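Local coordinates for protein (lectin) (Hyacinthoides hispanica, PDB 1B2P), which binds mannose specifically as an agglutinating bulb-type lectin of a monocot, bluebell, at residues Val74-Thr77 against Val81-Trp84; Cys40-Tyr45 against Cys63-Gln68; Tyr95-Val98 against Asn104-Ile107. All coordinates share one frame; numbering follows the deposited sequence.

Interaction 1: Val74-Thr77 against Val81-Trp84; sequences VVIT and VTVW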
loop_
_atom_site.group_PDB
_atom_site.type_symbol
_atom_site.label_atom_id
_atom_site.label_comp_id
_atom_site.label_asym_id
_atom_site.label_seq_id
_atom_site.Cartn_x
_atom_site.Cartn_y
_atom_site.Cartn_z
ATOM N N VAL A 74 8.610 -6.237 -24.535
ATOM C CA VAL A 74 8.035 -7.018 -25.714
ATOM C C VAL A 74 6.774 -7.567 -25.167
ATOM O O VAL A 74 6.387 -7.765 -24.041
ATOM C CB VAL A 74 8.890 -8.215 -26.114
ATOM C CG1 VAL A 74 10.196 -7.695 -26.683
ATOM C CG2 VAL A 74 9.184 -9.097 -24.904
ATOM N N VAL A 75 5.787 -7.866 -26.127
ATOM C CA VAL A 75 4.593 -8.612 -25.855
ATOM C C VAL A 75 4.679 -9.969 -26.722
ATOM O O VAL A 75 5.030 -9.807 -27.863
ATOM C CB VAL A 75 3.362 -7.813 -26.381
ATOM C CG1 VAL A 75 2.093 -8.609 -26.222
ATOM C CG2 VAL A 75 3.237 -6.456 -25.640
ATOM N N ILE A 76 4.540 -10.990 -25.940
ATOM C CA ILE A 76 4.849 -12.314 -26.559
ATOM C C ILE A 76 3.639 -13.189 -26.349
ATOM O O ILE A 76 2.976 -13.207 -25.329
ATOM C CB ILE A 76 6.027 -12.985 -25.810
ATOM C CG1 ILE A 76 7.276 -12.149 -25.877
ATOM C CG2 ILE A 76 6.228 -14.387 -26.461
ATOM C CD1 ILE A 76 8.417 -12.724 -24.993
ATOM N N THR A 77 3.220 -13.987 -27.398
ATOM C CA THR A 77 2.033 -14.813 -27.172
ATOM C C THR A 77 2.310 -16.164 -26.511
ATOM O O THR A 77 3.474 -16.466 -26.363
ATOM C CB THR A 77 1.392 -15.140 -28.574
ATOM O OG1 THR A 77 2.289 -16.047 -29.246
ATOM C CG2 THR A 77 1.274 -13.876 -29.409
ATOM N N VAL A 81 5.382 -16.146 -30.073
ATOM C CA VAL A 81 5.545 -15.211 -31.145
ATOM C C VAL A 81 5.604 -13.760 -30.560
ATOM O O VAL A 81 4.673 -13.452 -29.807
ATOM C CB VAL A 81 4.308 -15.250 -32.099
ATOM C CG1 VAL A 81 4.449 -14.190 -33.172
ATOM C CG2 VAL A 81 4.191 -16.673 -32.664
ATOM N N THR A 82 6.603 -13.014 -30.903
ATOM C CA THR A 82 6.646 -11.621 -30.388
ATOM C C THR A 82 5.759 -10.798 -31.324
ATOM O O THR A 82 5.966 -10.684 -32.534
ATOM C CB THR A 82 8.083 -11.094 -30.429
ATOM O OG1 THR A 82 8.825 -11.938 -29.508
ATOM C CG2 THR A 82 8.188 -9.629 -30.024
ATOM N N VAL A 83 4.768 -10.089 -30.785
ATOM C CA VAL A 83 3.885 -9.309 -31.573
ATOM C C VAL A 83 4.070 -7.808 -31.471
ATOM O O VAL A 83 3.667 -6.995 -32.280
ATOM C CB VAL A 83 2.423 -9.600 -31.290
ATOM C CG1 VAL A 83 2.051 -11.043 -31.670
ATOM C CG2 VAL A 83 2.010 -9.373 -29.812
ATOM N N TRP A 84 5.042 -7.407 -30.523
ATOM C CA TRP A 84 5.291 -5.990 -30.428
ATOM C C TRP A 84 6.637 -5.786 -29.637
ATOM O O TRP A 84 6.752 -6.621 -28.775
ATOM C CB TRP A 84 4.193 -5.211 -29.672
ATOM C CG TRP A 84 4.389 -3.729 -29.623
ATOM C CD1 TRP A 84 3.936 -2.766 -30.528
ATOM C CD2 TRP A 84 5.072 -2.964 -28.581
ATOM N NE1 TRP A 84 4.357 -1.535 -30.100
ATOM C CE2 TRP A 84 5.042 -1.608 -28.932
ATOM C CE3 TRP A 84 5.639 -3.406 -27.378
ATOM C CZ2 TRP A 84 5.614 -0.603 -28.135
ATOM C CZ3 TRP A 84 6.217 -2.386 -26.584
ATOM C CH2 TRP A 84 6.183 -1.023 -26.953
#
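V75 lays its CG1 branch across the CG2 methyl of V83, 3.7 Å away, while its other branch, CG2, comes obliquely to the W84 indole, nearest at CE3. V75 thus meets two successive residues of the partner strand, and the backbone follows suit: its O accepts from V83 N (2.9 Å) and its N donates to W84 O (3.1 Å). The near-zero psi of V83 (-4°) breaks the extended course there and puts V83 and W84 both opposite V75. One residue further on the ladder has shifted register, and I76 pairs with T82 without hydrogen bonds, their side chains lying on the other face of the sheet. There CG1 of I76 passes 4.0 Å from OG1 of T82.

T77 closes the end toward the turn. Its N donates to V81 O (2.9 Å), and its hydroxyl is set between backbone N and carbonyl carbon (chi1 70°), where T77 OG1 accepts a hydrogen bond from V81 N at 3.2 Å. The N of E79, inside the turn, also bonds to this OG1, so one oxygen ties down the tight connection. On the same residue CG2 rests at 3.7 Å from V83 CG1, the two side chains meeting at about a right angle. R64 and V66 of the adjacent strand 64-67 pack on I76, and W84 leans on the loop residues T54 and T56. The whole is a beta hairpin with a classic bulge, formed by V83 and W84 facing V75, at the edge, within this chain, of one of the antiparallel sheets of the bulb-lectin beta-prism.

Interaction 2: Cys40-Tyr45 against Cys63-Gln68; sequences CNLVLY and CRAVLQ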
loop_
_atom_site.group_PDB
_atom_site.type_symbol
_atom_site.label_atom_id
_atom_site.label_comp_id
_atom_site.label_asym_id
_atom_site.label_seq_id
_atom_site.Cartn_x
_atom_site.Cartn_y
_atom_site.Cartn_z
ATOM N N CYS A 40 -4.512 -9.579 -25.810
ATOM C CA CYS A 40 -3.181 -9.365 -26.253
ATOM C C CYS A 40 -2.812 -7.882 -26.466
ATOM O O CYS A 40 -1.740 -7.639 -27.018
ATOM C CB CYS A 40 -2.788 -10.130 -27.524
ATOM S SG CYS A 40 -1.076 -10.632 -27.641
ATOM N N ASN A 41 -3.655 -6.904 -26.135
ATOM C CA ASN A 41 -3.321 -5.508 -26.267
ATOM C C ASN A 41 -2.725 -5.045 -24.867
ATOM O O ASN A 41 -3.338 -5.434 -23.907
ATOM C CB ASN A 41 -4.633 -4.672 -26.433
ATOM C CG ASN A 41 -4.333 -3.443 -27.247
ATOM O OD1 ASN A 41 -5.276 -2.560 -27.562
ATOM N ND2 ASN A 41 -3.212 -3.108 -27.735
ATOM N N LEU A 42 -1.635 -4.350 -24.958
ATOM C CA LEU A 42 -1.073 -3.819 -23.635
ATOM C C LEU A 42 -1.410 -2.345 -23.659
ATOM O O LEU A 42 -1.051 -1.621 -24.612
ATOM C CB LEU A 42 0.441 -4.066 -23.769
ATOM C CG LEU A 42 1.285 -3.374 -22.611
ATOM C CD1 LEU A 42 0.939 -3.916 -21.252
ATOM C CD2 LEU A 42 2.724 -3.595 -22.987
ATOM N N VAL A 43 -2.174 -1.943 -22.637
ATOM C CA VAL A 43 -2.878 -0.646 -22.703
ATOM C C VAL A 43 -2.594 0.217 -21.457
ATOM O O VAL A 43 -2.667 -0.373 -20.375
ATOM C CB VAL A 43 -4.429 -0.823 -22.788
ATOM C CG1 VAL A 43 -5.096 0.515 -23.042
ATOM C CG2 VAL A 43 -4.678 -1.884 -23.947
ATOM N N LEU A 44 -2.426 1.514 -21.642
ATOM C CA LEU A 44 -2.392 2.442 -20.463
ATOM C C LEU A 44 -3.762 3.173 -20.409
ATOM O O LEU A 44 -4.154 3.783 -21.390
ATOM C CB LEU A 44 -1.319 3.461 -20.699
ATOM C CG LEU A 44 -1.178 4.602 -19.647
ATOM C CD1 LEU A 44 -0.719 3.970 -18.320
ATOM C CD2 LEU A 44 -0.142 5.559 -20.194
ATOM N N TYR A 45 -4.416 3.015 -19.292
ATOM C CA TYR A 45 -5.710 3.630 -19.037
ATOM C C TYR A 45 -5.529 4.777 -18.021
ATOM O O TYR A 45 -4.734 4.731 -17.112
ATOM C CB TYR A 45 -6.660 2.685 -18.387
ATOM C CG TYR A 45 -7.223 1.691 -19.406
ATOM C CD1 TYR A 45 -8.316 2.048 -20.207
ATOM C CD2 TYR A 45 -6.648 0.447 -19.553
ATOM C CE1 TYR A 45 -8.803 1.064 -21.077
ATOM C CE2 TYR A 45 -7.088 -0.551 -20.436
ATOM C CZ TYR A 45 -8.229 -0.149 -21.174
ATOM O OH TYR A 45 -8.681 -1.026 -22.124
ATOM N N CYS A 63 -1.178 -13.758 -23.857
ATOM C CA CYS A 63 0.024 -12.930 -24.058
ATOM C C CYS A 63 0.622 -12.469 -22.658
ATOM O O CYS A 63 -0.073 -12.411 -21.682
ATOM C CB CYS A 63 -0.248 -11.609 -24.894
ATOM S SG CYS A 63 -0.915 -12.279 -26.541
ATOM N N ARG A 64 1.889 -12.182 -22.855
ATOM C CA ARG A 64 2.609 -11.591 -21.612
ATOM C C ARG A 64 3.473 -10.484 -22.062
ATOM O O ARG A 64 3.907 -10.426 -23.215
ATOM C CB ARG A 64 3.449 -12.709 -20.966
ATOM C CG ARG A 64 4.523 -13.255 -21.874
ATOM C CD ARG A 64 5.194 -14.508 -21.191
ATOM N NE ARG A 64 6.368 -14.979 -21.919
ATOM C CZ ARG A 64 6.235 -15.840 -22.974
ATOM N NH1 ARG A 64 5.030 -16.221 -23.419
ATOM N NH2 ARG A 64 7.355 -16.234 -23.563
ATOM N N ALA A 65 3.770 -9.555 -21.100
ATOM C CA ALA A 65 4.772 -8.533 -21.403
ATOM C C ALA A 65 6.040 -8.777 -20.488
ATOM O O ALA A 65 5.774 -9.037 -19.329
ATOM C CB ALA A 65 4.122 -7.170 -21.127
ATOM N N VAL A 66 7.127 -8.609 -21.236
ATOM C CA VAL A 66 8.396 -8.830 -20.441
ATOM C C VAL A 66 9.305 -7.717 -20.835
ATOM O O VAL A 66 9.332 -7.192 -21.948
ATOM C CB VAL A 66 8.965 -10.192 -20.786
ATOM C CG1 VAL A 66 7.886 -11.217 -20.451
ATOM C CG2 VAL A 66 9.288 -10.277 -22.241
ATOM N N LEU A 67 10.242 -7.361 -19.898
ATOM C CA LEU A 67 11.266 -6.376 -20.196
ATOM C C LEU A 67 12.583 -7.094 -20.347
ATOM O O LEU A 67 12.980 -7.802 -19.430
ATOM C CB LEU A 67 11.263 -5.355 -19.012
ATOM C CG LEU A 67 12.282 -4.267 -19.304
ATOM C CD1 LEU A 67 12.009 -3.336 -20.502
ATOM C CD2 LEU A 67 12.307 -3.365 -18.038
ATOM N N GLN A 68 13.089 -7.108 -21.579
ATOM C CA GLN A 68 14.280 -7.949 -21.840
ATOM C C GLN A 68 15.519 -7.323 -21.253
ATOM O O GLN A 68 15.569 -6.117 -20.873
ATOM C CB GLN A 68 14.553 -8.017 -23.332
ATOM C CG GLN A 68 13.286 -8.662 -23.944
ATOM C CD GLN A 68 13.397 -9.089 -25.370
ATOM O OE1 GLN A 68 13.987 -8.317 -26.126
ATOM N NE2 GLN A 68 12.773 -10.263 -25.615
#
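SG of C40 is bonded covalently to SG of C63 at 2.0 Å, while the carbonyl O of the same C40 accepts a hydrogen bond from the hydroxyl of T56. The sulfur bridge has a C-S-S-C torsion of -97°, close to the relaxed right angle. On one side SG of C63 stands anti to its carbonyl carbon (chi1 -59°), which turns the sulfur toward C40. On the other, C40 has a positive phi of 78°, a turn conformation, just before the chain straightens into strand 42-46. The two CA atoms end up 5.3 Å apart, with no backbone hydrogen bond between the segments.

Past the bridge the chains diverge. CD2 of L42 still reaches CB of A65, at 4.3 Å, a light apolar touch inside the fold. M36 and T77 pack on C63, so the bridge is enclosed by protein.

The segment 40-45 also carries part of a sugar-site signature. N41, V43 and Y45 fall at the spacing of the QxDxNxVxY motif of monocot lectins, with Q37 and D39 ahead of them, consistent with a mannose pocket near the bridge. Within the motif, CG1 of V43 sits 3.5 Å above the plane of the Y45 ring, offset toward its rim, and the Y45 hydroxyl donates to OE1 of Q37.

Chemically, then, the disulfide joins the loops that lead into strands 42-46 and 64-67, whose sheets share no backbone ladder here. This covalent tie, with the small L42-A65 touch, fixes the start of a probable sugar-binding strand against strand 64-67.

Interaction 3: Tyr95-Val98 against Asn104-Ile107; sequences YVLV and NVVI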
loop_
_atom_site.group_PDB
_atom_site.type_symbol
_atom_site.label_atom_id
_atom_site.label_comp_id
_atom_site.label_asym_id
_atom_site.label_seq_id
_atom_site.Cartn_x
_atom_site.Cartn_y
_atom_site.Cartn_z
ATOM N N TYR A 95 17.409 -3.225 -16.137
ATOM C CA TYR A 95 16.600 -2.016 -16.519
ATOM C C TYR A 95 15.307 -2.132 -15.709
ATOM O O TYR A 95 14.900 -3.188 -15.163
ATOM C CB TYR A 95 16.124 -2.154 -18.002
ATOM C CG TYR A 95 17.283 -1.916 -18.917
ATOM C CD1 TYR A 95 18.237 -2.882 -19.255
ATOM C CD2 TYR A 95 17.401 -0.593 -19.546
ATOM C CE1 TYR A 95 19.311 -2.643 -20.097
ATOM C CE2 TYR A 95 18.499 -0.406 -20.359
ATOM C CZ TYR A 95 19.451 -1.377 -20.634
ATOM O OH TYR A 95 20.556 -1.135 -21.446
ATOM N N VAL A 96 14.565 -1.031 -15.597
ATOM C CA VAL A 96 13.232 -1.009 -14.992
ATOM C C VAL A 96 12.244 -0.132 -15.846
ATOM O O VAL A 96 12.687 0.708 -16.613
ATOM C CB VAL A 96 13.173 -0.359 -13.563
ATOM C CG1 VAL A 96 14.016 -1.185 -12.543
ATOM C CG2 VAL A 96 13.831 1.056 -13.608
ATOM N N LEU A 97 11.035 -0.655 -15.850
ATOM C CA LEU A 97 9.943 0.135 -16.462
ATOM C C LEU A 97 9.102 0.666 -15.357
ATOM O O LEU A 97 8.694 -0.010 -14.423
ATOM C CB LEU A 97 9.154 -0.802 -17.426
ATOM C CG LEU A 97 7.870 -0.121 -17.985
ATOM C CD1 LEU A 97 7.535 -0.846 -19.336
ATOM C CD2 LEU A 97 6.699 -0.299 -17.015
ATOM N N VAL A 98 8.785 2.011 -15.360
ATOM C CA VAL A 98 8.043 2.566 -14.249
ATOM C C VAL A 98 6.765 3.291 -14.758
ATOM O O VAL A 98 6.959 4.050 -15.727
ATOM C CB VAL A 98 8.922 3.683 -13.559
ATOM C CG1 VAL A 98 8.232 4.242 -12.331
ATOM C CG2 VAL A 98 10.333 3.070 -13.220
ATOM N N ASN A 104 3.493 9.239 -17.396
ATOM C CA ASN A 104 4.336 8.659 -18.422
ATOM C C ASN A 104 4.797 7.230 -17.995
ATOM O O ASN A 104 4.764 7.024 -16.769
ATOM C CB ASN A 104 5.565 9.549 -18.525
ATOM C CG ASN A 104 6.178 9.594 -19.907
ATOM O OD1 ASN A 104 5.646 8.993 -20.838
ATOM N ND2 ASN A 104 7.312 10.290 -20.037
ATOM N N VAL A 105 4.970 6.430 -18.991
ATOM C CA VAL A 105 5.580 5.048 -18.589
ATOM C C VAL A 105 6.904 5.041 -19.263
ATOM O O VAL A 105 7.088 5.328 -20.457
ATOM C CB VAL A 105 4.756 3.952 -19.298
ATOM C CG1 VAL A 105 5.505 2.606 -19.175
ATOM C CG2 VAL A 105 3.387 3.880 -18.644
ATOM N N VAL A 106 8.045 4.832 -18.499
ATOM C CA VAL A 106 9.366 5.061 -18.907
ATOM C C VAL A 106 10.257 3.800 -18.578
ATOM O O VAL A 106 10.065 3.336 -17.482
ATOM C CB VAL A 106 9.959 6.332 -18.203
ATOM C CG1 VAL A 106 11.300 6.728 -18.771
ATOM C CG2 VAL A 106 8.980 7.554 -18.281
ATOM N N ILE A 107 11.118 3.550 -19.532
ATOM C CA ILE A 107 12.092 2.473 -19.240
ATOM C C ILE A 107 13.400 3.167 -18.883
ATOM O O ILE A 107 13.877 3.962 -19.700
ATOM C CB ILE A 107 12.307 1.600 -20.491
ATOM C CG1 ILE A 107 10.970 0.917 -20.766
ATOM C CG2 ILE A 107 13.465 0.583 -20.234
ATOM C CD1 ILE A 107 11.029 0.017 -22.116
#
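The Y95 ring meets I107 obliquely, its CD2 lying 4.2 Å from CG2 of the isoleucine; L67 of strand 64-67 and D110 also touch the tyrosine, whose OH bonds to the carbonyl O of K91. Y95 and I107 belong to a beta hairpin of the bulb-lectin beta-prism: the segments 95-98 and 105-107 run almost exactly antiparallel (175°) in the hairpin of strands 95-99 and 105-114.

L97 and I107 form a non-hydrogen-bonded pair on one face of this sheet. With CG of L97 anti to its backbone N (chi1 173°), its branches lie against CG1 of V105, which is 3.8 Å from L97 CG, and CD1 reaches CG1 of I107 at 4.1 Å. L67 and L73 close over L97 and I107 on this face, where W113 of the second subunit also packs on I107. V98 and V106 point to the other face, against I3 and A111 of the second subunit. V106 and I107 continue the ladder antiparallel into a strand of that subunit, V105 N bonds to OG1 of its T115, and OD1 of N104 accepts from its T117 N.

N104, V106 and Y108, with D102 before them, match the spacing of the family's sugar motif (QxDxNxVxY), consistent with a mannose site near this interface. Between the two strands themselves a pair of backbone bonds joins V98 and V106: V98 N to V106 O at 2.8 Å, shorter than the return bond from V106 N to V98 O at 3.1 Å.

The three contacts follow one another along the chain: interaction 2 closes before interaction 1 opens, and interaction 3 comes last. Centres of interactions 1 and 2 lie about 9 Å apart, and they share a sheet, strand 64-67 being the neighbour of strand 73-76, joined by backbone hydrogen bonds from V74 N to V66 O and I76 N to R64 O. Interaction 2 also reaches the sheet of strand 42-46, while interaction 3 belongs to the third. L67 links interactions 2 and 3 in the apolar interior, packing on L97 and I107. Interaction 1 is an outer hairpin, its centre about 18 Å from that of interaction 3, across the chain's centre and without touching it.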